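Local atomic coordinates of putative rRNA methyltransferase (Sorangium cellulosum, PDB entry 4RWZ), a protein that probably transfers a methyl group from S-adenosylmethionine to an adenine of 16S rRNA in the 30S subunit, which confers resistance to aminoglycosides. Residues A[41-46]-A[78-83]; A[109-114]-A[141-146]; A[166-171]-A[175-180]. One frame throughout, in Å; residues are numbered along the deposited sequence.

Contact 1 of 3, residues A[41-46]-A[78-83]; sequences RSAGAH and PNALFV
Ala43, in the last turn of helix 37-45, faces Ala80 at the start of strand 80-84, with their CA atoms 5.8 Å apart. Both methyl groups point into the contact, and Ala43 CB meets Ala80 CB at 3.9 Å. Two such small side chains are consistent with the close approach of helix and strand.

The polar part is carried by Asn79, just before the strand. Its ND2 donates to Ala43 O at 3.0 Å. The bond is nearly straight, with an angle of 166° at the hydrogen, and Ala43 O lies close to the amide plane. CG sits between the backbone N and the carbonyl carbon (chi1 57°), which brings the amide up to the helix end. The amide also rests on Ala43 CB, which is 3.5 Å from Asn79 OD1.

The carbonyls of Arg41 and Ser42 take the backbone N-H groups of Ala45 and His46. The next carbonyl, that of Ala43, receives the side-chain N-H of Asn79. Asn79 ND2 also bonds to Thr49 O, so one amide nitrogen joins the helix end to the start of strand 49-55.

Helix 37-45 is the crossover helix between parallel strands 26-31 and 49-55. Its end also packs against the start of strand 80-84, outermost in the chain's sheet. This beta-alpha-beta crossover is characteristic of the Rossmann-like fold of class I methyltransferases.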
loop_
_atom_site.group_PDB
_atom_site.type_symbol
_atom_site.label_atom_id
_atom_site.label_comp_id
_atom_site.label_asym_id
_atom_site.label_seq_id
_atom_site.Cartn_x
_atom_site.Cartn_y
_atom_site.Cartn_z
ATOM N N ARG A 41 8.701 -11.525 1.001
ATOM C CA ARG A 41 9.120 -11.896 2.352
ATOM C C ARG A 41 7.937 -11.999 3.294
ATOM O O ARG A 41 7.890 -12.909 4.141
ATOM C CB ARG A 41 10.096 -10.849 2.895
ATOM C CG ARG A 41 11.449 -10.896 2.201
ATOM C CD ARG A 41 12.522 -10.043 2.967
ATOM N NE ARG A 41 12.169 -8.597 2.928
ATOM C CZ ARG A 41 12.595 -7.771 1.948
ATOM N NH1 ARG A 41 13.441 -8.192 1.032
ATOM N NH2 ARG A 41 12.272 -6.528 1.969
ATOM N N SER A 42 7.006 -11.061 3.189
ATOM C CA SER A 42 5.845 -11.099 4.104
ATOM C C SER A 42 5.018 -12.351 3.887
ATOM O O SER A 42 4.513 -12.985 4.844
ATOM C CB SER A 42 4.956 -9.849 3.955
ATOM O OG SER A 42 5.652 -8.642 4.295
ATOM N N ALA A 43 4.911 -12.782 2.623
ATOM C CA ALA A 43 4.154 -13.995 2.335
ATOM C C ALA A 43 4.831 -15.209 2.948
ATOM O O ALA A 43 4.154 -16.153 3.422
ATOM C CB ALA A 43 3.959 -14.159 0.767
ATOM N N GLY A 44 6.159 -15.226 2.972
ATOM C CA GLY A 44 6.838 -16.362 3.597
ATOM C C GLY A 44 6.660 -16.334 5.116
ATOM O O GLY A 44 6.390 -17.370 5.740
ATOM N N ALA A 45 6.767 -15.149 5.702
ATOM C CA ALA A 45 6.665 -14.980 7.178
ATOM C C ALA A 45 5.257 -15.191 7.711
ATOM O O ALA A 45 5.086 -15.578 8.868
ATOM C CB ALA A 45 7.172 -13.570 7.618
ATOM N N HIS A 46 4.245 -14.884 6.909
ATOM C CA HIS A 46 2.855 -14.963 7.358
ATOM C C HIS A 46 2.021 -15.793 6.419
ATOM O O HIS A 46 1.317 -15.231 5.579
ATOM C CB HIS A 46 2.284 -13.544 7.441
ATOM C CG HIS A 46 3.082 -12.651 8.334
ATOM N ND1 HIS A 46 3.945 -11.690 7.856
ATOM C CD2 HIS A 46 3.189 -12.611 9.684
ATOM C CE1 HIS A 46 4.528 -11.072 8.867
ATOM N NE2 HIS A 46 4.091 -11.616 9.989
ATOM N N PRO A 78 2.073 -19.025 -2.816
ATOM C CA PRO A 78 0.738 -18.890 -3.407
ATOM C C PRO A 78 -0.050 -17.829 -2.674
ATOM O O PRO A 78 -1.113 -17.480 -3.153
ATOM C CB PRO A 78 0.098 -20.281 -3.211
ATOM C CG PRO A 78 0.879 -20.892 -2.039
ATOM C CD PRO A 78 2.280 -20.313 -2.122
ATOM N N ASN A 79 0.446 -17.317 -1.548
ATOM C CA ASN A 79 -0.255 -16.230 -0.901
ATOM C C ASN A 79 0.317 -14.855 -1.250
ATOM O O ASN A 79 0.107 -13.898 -0.509
ATOM C CB ASN A 79 -0.270 -16.399 0.608
ATOM C CG ASN A 79 1.130 -16.517 1.197
ATOM O OD1 ASN A 79 2.057 -17.048 0.536
ATOM N ND2 ASN A 79 1.282 -16.071 2.464
ATOM N N ALA A 80 1.076 -14.788 -2.342
ATOM C CA ALA A 80 1.534 -13.485 -2.819
ATOM C C ALA A 80 0.915 -13.198 -4.171
ATOM O O ALA A 80 0.751 -14.094 -5.005
ATOM C CB ALA A 80 3.058 -13.448 -2.938
ATOM N N LEU A 81 0.604 -11.928 -4.390
ATOM C CA LEU A 81 0.040 -11.487 -5.663
ATOM C C LEU A 81 0.606 -10.114 -5.998
ATOM O O LEU A 81 0.768 -9.278 -5.093
ATOM C CB LEU A 81 -1.492 -11.346 -5.559
ATOM C CG LEU A 81 -2.224 -11.058 -6.887
ATOM C CD1 LEU A 81 -2.090 -12.285 -7.797
ATOM C CD2 LEU A 81 -3.692 -10.741 -6.534
ATOM N N PHE A 82 0.861 -9.868 -7.293
ATOM C CA PHE A 82 1.386 -8.557 -7.760
ATOM C C PHE A 82 0.468 -7.922 -8.786
ATOM O O PHE A 82 0.130 -8.567 -9.761
ATOM C CB PHE A 82 2.809 -8.753 -8.304
ATOM C CG PHE A 82 3.705 -9.222 -7.184
ATOM C CD1 PHE A 82 4.241 -8.302 -6.288
ATOM C CD2 PHE A 82 3.884 -10.569 -6.972
ATOM C CE1 PHE A 82 4.977 -8.744 -5.186
ATOM C CE2 PHE A 82 4.615 -11.030 -5.864
ATOM C CZ PHE A 82 5.190 -10.097 -5.002
ATOM N N VAL A 83 0.064 -6.683 -8.525
ATOM C CA VAL A 83 -1.010 -5.994 -9.239
ATOM C C VAL A 83 -0.490 -4.686 -9.821
ATOM O O VAL A 83 0.235 -3.949 -9.160
ATOM C CB VAL A 83 -2.169 -5.701 -8.248
ATOM C CG1 VAL A 83 -3.232 -4.743 -8.853
ATOM C CG2 VAL A 83 -2.787 -7.067 -7.838
#

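Contact 2 of 3, residues A[109-114]-A[141-146]; sequences SLLSAL and QSVFDD
Ser109 OG stands over one face of the flat Asp146 carboxylate, with Ser109 CB above the plane on the same side, farther out. Ser109 N comes in near the carboxylate plane, and its N-H reaches OD1 on the syn side, the side of the other oxygen. The ring of Phe144 makes an edge-to-face pair with Trp107, just before helix 108-115, and only the CG methylene of Gln141 reaches the helix, not its amide.

The bond from Ser109 N to Asp146 OD1 is short, at 2.8 Å, and moderately bent, at 149°. Ser109 OG lies 3.1 Å from the same Asp146 OD1. That second bond is weak, and its proton may go to another acceptor. The hydroxyl stands beside the backbone N (chi1 -85°), which turns both polar groups of Ser109 to one oxygen. Ser109 CB also packs on the carboxylate, 3.2 Å from Asp146 OD1. Asp146 touches Trp107 and Ala108 as well, and Phe144 is bonded through its backbone to Ala108.

The apolar part lies two residues further along the helix. CG of Leu111 is anti to the backbone N (chi1 172°), and this carries the branch out to the loop. Leu111 CD2 touches Gln141 CG at 4.1 Å, the two side chains crossing at about a right angle. Val143 CG2 is a little farther from Leu111 CD2, at 4.5 Å. Leu139 and Leu155 also pack on Leu111.

An acidic group thus meets a backbone N-H in the first turn of a helix. Such a helix start would probably attract the negative carboxylate, so the chemistry implies an electrostatic as well as a hydrogen-bonded hold on the loop after strand 133-139.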
loop_
_atom_site.group_PDB
_atom_site.type_symbol
_atom_site.label_atom_id
_atom_site.label_comp_id
_atom_site.label_asym_id
_atom_site.label_seq_id
_atom_site.Cartn_x
_atom_site.Cartn_y
_atom_site.Cartn_z
ATOM N N SER A 109 5.935 12.589 -4.122
ATOM C CA SER A 109 4.554 12.997 -4.412
ATOM C C SER A 109 3.552 12.365 -3.451
ATOM O O SER A 109 2.651 13.031 -2.960
ATOM C CB SER A 109 4.195 12.630 -5.834
ATOM O OG SER A 109 4.652 13.673 -6.669
ATOM N N LEU A 110 3.743 11.071 -3.187
ATOM C CA LEU A 110 2.867 10.326 -2.276
ATOM C C LEU A 110 3.182 10.634 -0.860
ATOM O O LEU A 110 2.275 10.679 -0.026
ATOM C CB LEU A 110 3.002 8.826 -2.506
ATOM C CG LEU A 110 2.131 7.880 -1.642
ATOM C CD1 LEU A 110 0.662 8.379 -1.603
ATOM C CD2 LEU A 110 2.208 6.498 -2.279
ATOM N N LEU A 111 4.454 10.841 -0.557
ATOM C CA LEU A 111 4.867 11.326 0.748
ATOM C C LEU A 111 4.145 12.627 1.057
ATOM O O LEU A 111 3.589 12.809 2.151
ATOM C CB LEU A 111 6.384 11.578 0.761
ATOM C CG LEU A 111 6.992 12.269 1.989
ATOM C CD1 LEU A 111 6.743 11.445 3.248
ATOM C CD2 LEU A 111 8.508 12.504 1.788
ATOM N N SER A 112 4.179 13.546 0.099
ATOM C CA SER A 112 3.476 14.815 0.331
ATOM C C SER A 112 1.990 14.635 0.589
ATOM O O SER A 112 1.398 15.305 1.433
ATOM C CB SER A 112 3.625 15.757 -0.866
ATOM O OG SER A 112 4.994 15.975 -1.070
ATOM N N ALA A 113 1.376 13.749 -0.172
ATOM C CA ALA A 113 -0.049 13.501 -0.028
ATOM C C ALA A 113 -0.333 12.994 1.395
ATOM O O ALA A 113 -1.427 13.220 1.916
ATOM C CB ALA A 113 -0.547 12.477 -1.113
ATOM N N LEU A 114 0.613 12.274 2.032
ATOM C CA LEU A 114 0.330 11.736 3.386
ATOM C C LEU A 114 0.612 12.746 4.492
ATOM O O LEU A 114 0.043 12.665 5.631
ATOM C CB LEU A 114 1.190 10.449 3.672
ATOM C CG LEU A 114 0.872 9.284 2.714
ATOM C CD1 LEU A 114 2.027 8.210 2.849
ATOM C CD2 LEU A 114 -0.435 8.636 3.088
ATOM N N GLN A 141 12.508 11.443 3.764
ATOM C CA GLN A 141 12.598 12.508 2.782
ATOM C C GLN A 141 13.754 12.385 1.823
ATOM O O GLN A 141 13.923 13.236 0.946
ATOM C CB GLN A 141 12.669 13.864 3.493
ATOM C CG GLN A 141 11.410 14.170 4.230
ATOM C CD GLN A 141 11.358 15.585 4.689
ATOM O OE1 GLN A 141 12.132 16.427 4.232
ATOM N NE2 GLN A 141 10.446 15.866 5.610
ATOM N N SER A 142 14.491 11.301 1.917
ATOM C CA SER A 142 15.600 11.061 0.982
ATOM C C SER A 142 15.187 10.232 -0.245
ATOM O O SER A 142 16.034 9.892 -1.078
ATOM C CB SER A 142 16.814 10.453 1.701
ATOM O OG SER A 142 16.610 9.092 2.097
ATOM N N VAL A 143 13.885 9.957 -0.382
ATOM C CA VAL A 143 13.370 9.228 -1.541
ATOM C C VAL A 143 13.484 10.080 -2.836
ATOM O O VAL A 143 13.677 11.299 -2.794
ATOM C CB VAL A 143 11.879 8.788 -1.312
ATOM C CG1 VAL A 143 11.780 7.825 -0.149
ATOM C CG2 VAL A 143 10.961 10.020 -1.046
ATOM N N PHE A 144 13.310 9.412 -3.972
ATOM C CA PHE A 144 13.295 10.031 -5.269
ATOM C C PHE A 144 12.177 11.077 -5.302
ATOM O O PHE A 144 11.035 10.819 -4.865
ATOM C CB PHE A 144 13.009 8.983 -6.337
ATOM C CG PHE A 144 12.896 9.571 -7.716
ATOM C CD1 PHE A 144 13.983 10.235 -8.287
ATOM C CD2 PHE A 144 11.714 9.508 -8.406
ATOM C CE1 PHE A 144 13.881 10.795 -9.539
ATOM C CE2 PHE A 144 11.608 10.076 -9.654
ATOM C CZ PHE A 144 12.688 10.731 -10.213
ATOM N N ASP A 145 12.482 12.255 -5.841
ATOM C CA ASP A 145 11.452 13.314 -5.965
ATOM C C ASP A 145 10.780 13.276 -7.351
ATOM O O ASP A 145 11.392 13.674 -8.322
ATOM C CB ASP A 145 12.097 14.669 -5.697
ATOM C CG ASP A 145 11.070 15.781 -5.430
ATOM O OD1 ASP A 145 9.893 15.606 -5.798
ATOM O OD2 ASP A 145 11.435 16.815 -4.842
ATOM N N ASP A 146 9.557 12.756 -7.445
ATOM C CA ASP A 146 8.851 12.632 -8.701
ATOM C C ASP A 146 7.935 13.828 -8.967
ATOM O O ASP A 146 7.181 13.829 -9.940
ATOM C CB ASP A 146 8.026 11.345 -8.726
ATOM C CG ASP A 146 7.071 11.224 -7.528
ATOM O OD1 ASP A 146 7.255 11.952 -6.537
ATOM O OD2 ASP A 146 6.236 10.283 -7.544
#

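Contact 3 of 3, residues A[166-171]-A[175-180]; sequences ALRPAY and GFEIRT
Arg168 O, Phe176 O and Ile178 N all bind one water between helix 160-172 and strand 176-183. The water donates to both carbonyls and accepts from Ile178 N, at 2.9 Å from water to nitrogen. It bridges backbone groups that do not meet directly.

Nearer the turn, Phe176 N donates to Tyr171 O at 2.9 Å, from above the carbonyl plane. At the other end, the extended chain of Arg168 reaches along the strand, and NH1 donates to Ile178 O at 3.1 Å. This donor also stands well above the carbonyl plane. Ile178 CG2 lies over one face of the Arg168 guanidinium. Glu177 OE2 is 4.0 Å from Arg168 NH1, beyond a salt bridge; the salt bridge of Glu177 is with Arg172.

Ile178 points from the strand toward the helix and is buried there. Its CG1 stands beside the backbone N (chi1 -67°), which sends CD1 over one face of the Tyr171 ring. This CH-pi contact puts Ile178 CD1 4.1 Å from the Tyr171 ring centroid, toward the rim. The same methyl touches Leu167 CB at 3.7 Å. Phe176 CB is at the edge of the Tyr171 ring, 3.9 Å from Tyr171 CD2.

Gly175, with positive phi, ends the helix in a Schellman motif. The chain then turns back, at 144° to the helix segment, into strand 176-183, outermost at this end of the seven-stranded methyltransferase sheet and antiparallel to strand 207-213.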
loop_
_atom_site.group_PDB
_atom_site.type_symbol
_atom_site.label_atom_id
_atom_site.label_comp_id
_atom_site.label_asym_id
_atom_site.label_seq_id
_atom_site.Cartn_x
_atom_site.Cartn_y
_atom_site.Cartn_z
ATOM N N ALA A 166 -3.198 19.793 11.250
ATOM C CA ALA A 166 -3.261 19.410 9.857
ATOM C C ALA A 166 -3.641 17.977 9.714
ATOM O O ALA A 166 -4.492 17.640 8.909
ATOM C CB ALA A 166 -1.919 19.636 9.146
ATOM N N LEU A 167 -2.966 17.089 10.450
ATOM C CA LEU A 167 -3.128 15.703 10.102
ATOM C C LEU A 167 -4.302 15.012 10.747
ATOM O O LEU A 167 -5.090 14.362 10.062
ATOM C CB LEU A 167 -1.834 14.900 10.350
ATOM C CG LEU A 167 -0.648 15.294 9.459
ATOM C CD1 LEU A 167 0.402 14.210 9.468
ATOM C CD2 LEU A 167 -1.082 15.568 8.048
ATOM N N ARG A 168 -4.435 15.103 12.077
ATOM C CA ARG A 168 -5.551 14.386 12.684
ATOM C C ARG A 168 -6.916 14.683 12.066
ATOM O O ARG A 168 -7.669 13.748 11.783
ATOM C CB ARG A 168 -5.606 14.556 14.227
ATOM C CG ARG A 168 -4.490 13.835 14.913
ATOM C CD ARG A 168 -4.703 13.902 16.491
ATOM N NE ARG A 168 -3.562 13.252 17.097
ATOM C CZ ARG A 168 -3.479 11.928 17.171
ATOM N NH1 ARG A 168 -4.495 11.176 16.685
ATOM N NH2 ARG A 168 -2.406 11.359 17.708
ATOM N N PRO A 169 -7.254 15.981 11.881
ATOM C CA PRO A 169 -8.594 16.247 11.355
ATOM C C PRO A 169 -8.753 15.794 9.908
ATOM O O PRO A 169 -9.822 15.276 9.552
ATOM C CB PRO A 169 -8.705 17.781 11.430
ATOM C CG PRO A 169 -7.693 18.210 12.448
ATOM C CD PRO A 169 -6.561 17.224 12.278
ATOM N N ALA A 170 -7.700 15.958 9.109
ATOM C CA ALA A 170 -7.749 15.609 7.694
ATOM C C ALA A 170 -7.834 14.085 7.541
ATOM O O ALA A 170 -8.552 13.554 6.671
ATOM C CB ALA A 170 -6.535 16.129 6.998
ATOM N N TYR A 171 -7.070 13.354 8.337
ATOM C CA TYR A 171 -7.177 11.898 8.266
ATOM C C TYR A 171 -8.594 11.462 8.690
ATOM O O TYR A 171 -9.201 10.608 8.034
ATOM C CB TYR A 171 -6.087 11.207 9.134
ATOM C CG TYR A 171 -4.791 11.001 8.373
ATOM C CD1 TYR A 171 -4.021 12.083 7.961
ATOM C CD2 TYR A 171 -4.334 9.709 8.051
ATOM C CE1 TYR A 171 -2.832 11.908 7.240
ATOM C CE2 TYR A 171 -3.153 9.513 7.360
ATOM C CZ TYR A 171 -2.406 10.623 6.949
ATOM O OH TYR A 171 -1.235 10.430 6.235
ATOM N N GLY A 175 -11.733 9.117 6.869
ATOM C CA GLY A 175 -12.075 7.818 7.424
ATOM C C GLY A 175 -10.967 7.084 8.191
ATOM O O GLY A 175 -11.061 5.864 8.423
ATOM N N PHE A 176 -9.945 7.823 8.638
ATOM C CA PHE A 176 -8.816 7.245 9.390
ATOM C C PHE A 176 -8.630 7.955 10.707
ATOM O O PHE A 176 -8.746 9.182 10.762
ATOM C CB PHE A 176 -7.487 7.448 8.612
ATOM C CG PHE A 176 -7.250 6.458 7.484
ATOM C CD1 PHE A 176 -7.042 5.112 7.757
ATOM C CD2 PHE A 176 -7.179 6.904 6.147
ATOM C CE1 PHE A 176 -6.786 4.209 6.730
ATOM C CE2 PHE A 176 -6.873 6.004 5.105
ATOM C CZ PHE A 176 -6.700 4.655 5.410
ATOM N N GLU A 177 -8.263 7.201 11.733
ATOM C CA GLU A 177 -7.867 7.787 13.011
ATOM C C GLU A 177 -6.381 7.549 13.231
ATOM O O GLU A 177 -5.956 6.407 13.371
ATOM C CB GLU A 177 -8.689 7.154 14.137
ATOM C CG GLU A 177 -8.408 7.752 15.493
ATOM C CD GLU A 177 -8.916 9.187 15.644
ATOM O OE1 GLU A 177 -9.969 9.541 15.061
ATOM O OE2 GLU A 177 -8.295 9.954 16.415
ATOM N N ILE A 178 -5.578 8.610 13.232
ATOM C CA ILE A 178 -4.127 8.436 13.450
ATOM C C ILE A 178 -3.850 7.813 14.822
ATOM O O ILE A 178 -4.417 8.231 15.822
ATOM C CB ILE A 178 -3.366 9.784 13.336
ATOM C CG1 ILE A 178 -3.451 10.281 11.879
ATOM C CG2 ILE A 178 -1.911 9.618 13.750
ATOM C CD1 ILE A 178 -2.650 11.552 11.569
ATOM N N ARG A 179 -2.976 6.829 14.843
ATOM C CA ARG A 179 -2.638 6.120 16.085
ATOM C C ARG A 179 -1.251 6.444 16.545
ATOM O O ARG A 179 -1.052 6.956 17.624
ATOM C CB ARG A 179 -2.801 4.617 15.890
ATOM C CG ARG A 179 -4.264 4.250 15.683
ATOM C CD ARG A 179 -5.108 4.673 16.910
ATOM N NE ARG A 179 -6.520 4.302 16.772
ATOM C CZ ARG A 179 -7.490 4.736 17.572
ATOM N NH1 ARG A 179 -7.215 5.580 18.556
ATOM N NH2 ARG A 179 -8.741 4.352 17.367
ATOM N N THR A 180 -0.275 6.129 15.731
ATOM C CA THR A 180 1.110 6.291 16.110
ATOM C C THR A 180 1.779 7.295 15.188
ATOM O O THR A 180 1.556 7.266 13.979
ATOM C CB THR A 180 1.821 4.921 15.958
ATOM O OG1 THR A 180 1.298 4.024 16.944
ATOM C CG2 THR A 180 3.335 5.037 16.081
HETATM O O HOH W 1 -6.947 11.068 12.703
#

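In the fold
From the N terminus, contact 1 comes first. It closes the path from helix 37-45 through strand 49-55 and helix 62-68 to strand 80-84, at one end of the sheet. Contact 2 follows and brings the loop after strand 133-139 back to helix 108-115. Contact 3 is the most local and closes the tight turn from helix 160-172 into strand 176-183, at the other end of the sheet. The three are in series; none nest or cross. Contact 1 lies across the chain's centre from both others, with centres 26 and 29 Å away. Contacts 2 and 3 touch through Leu114 O and Tyr171 OH, which tie their two helices together.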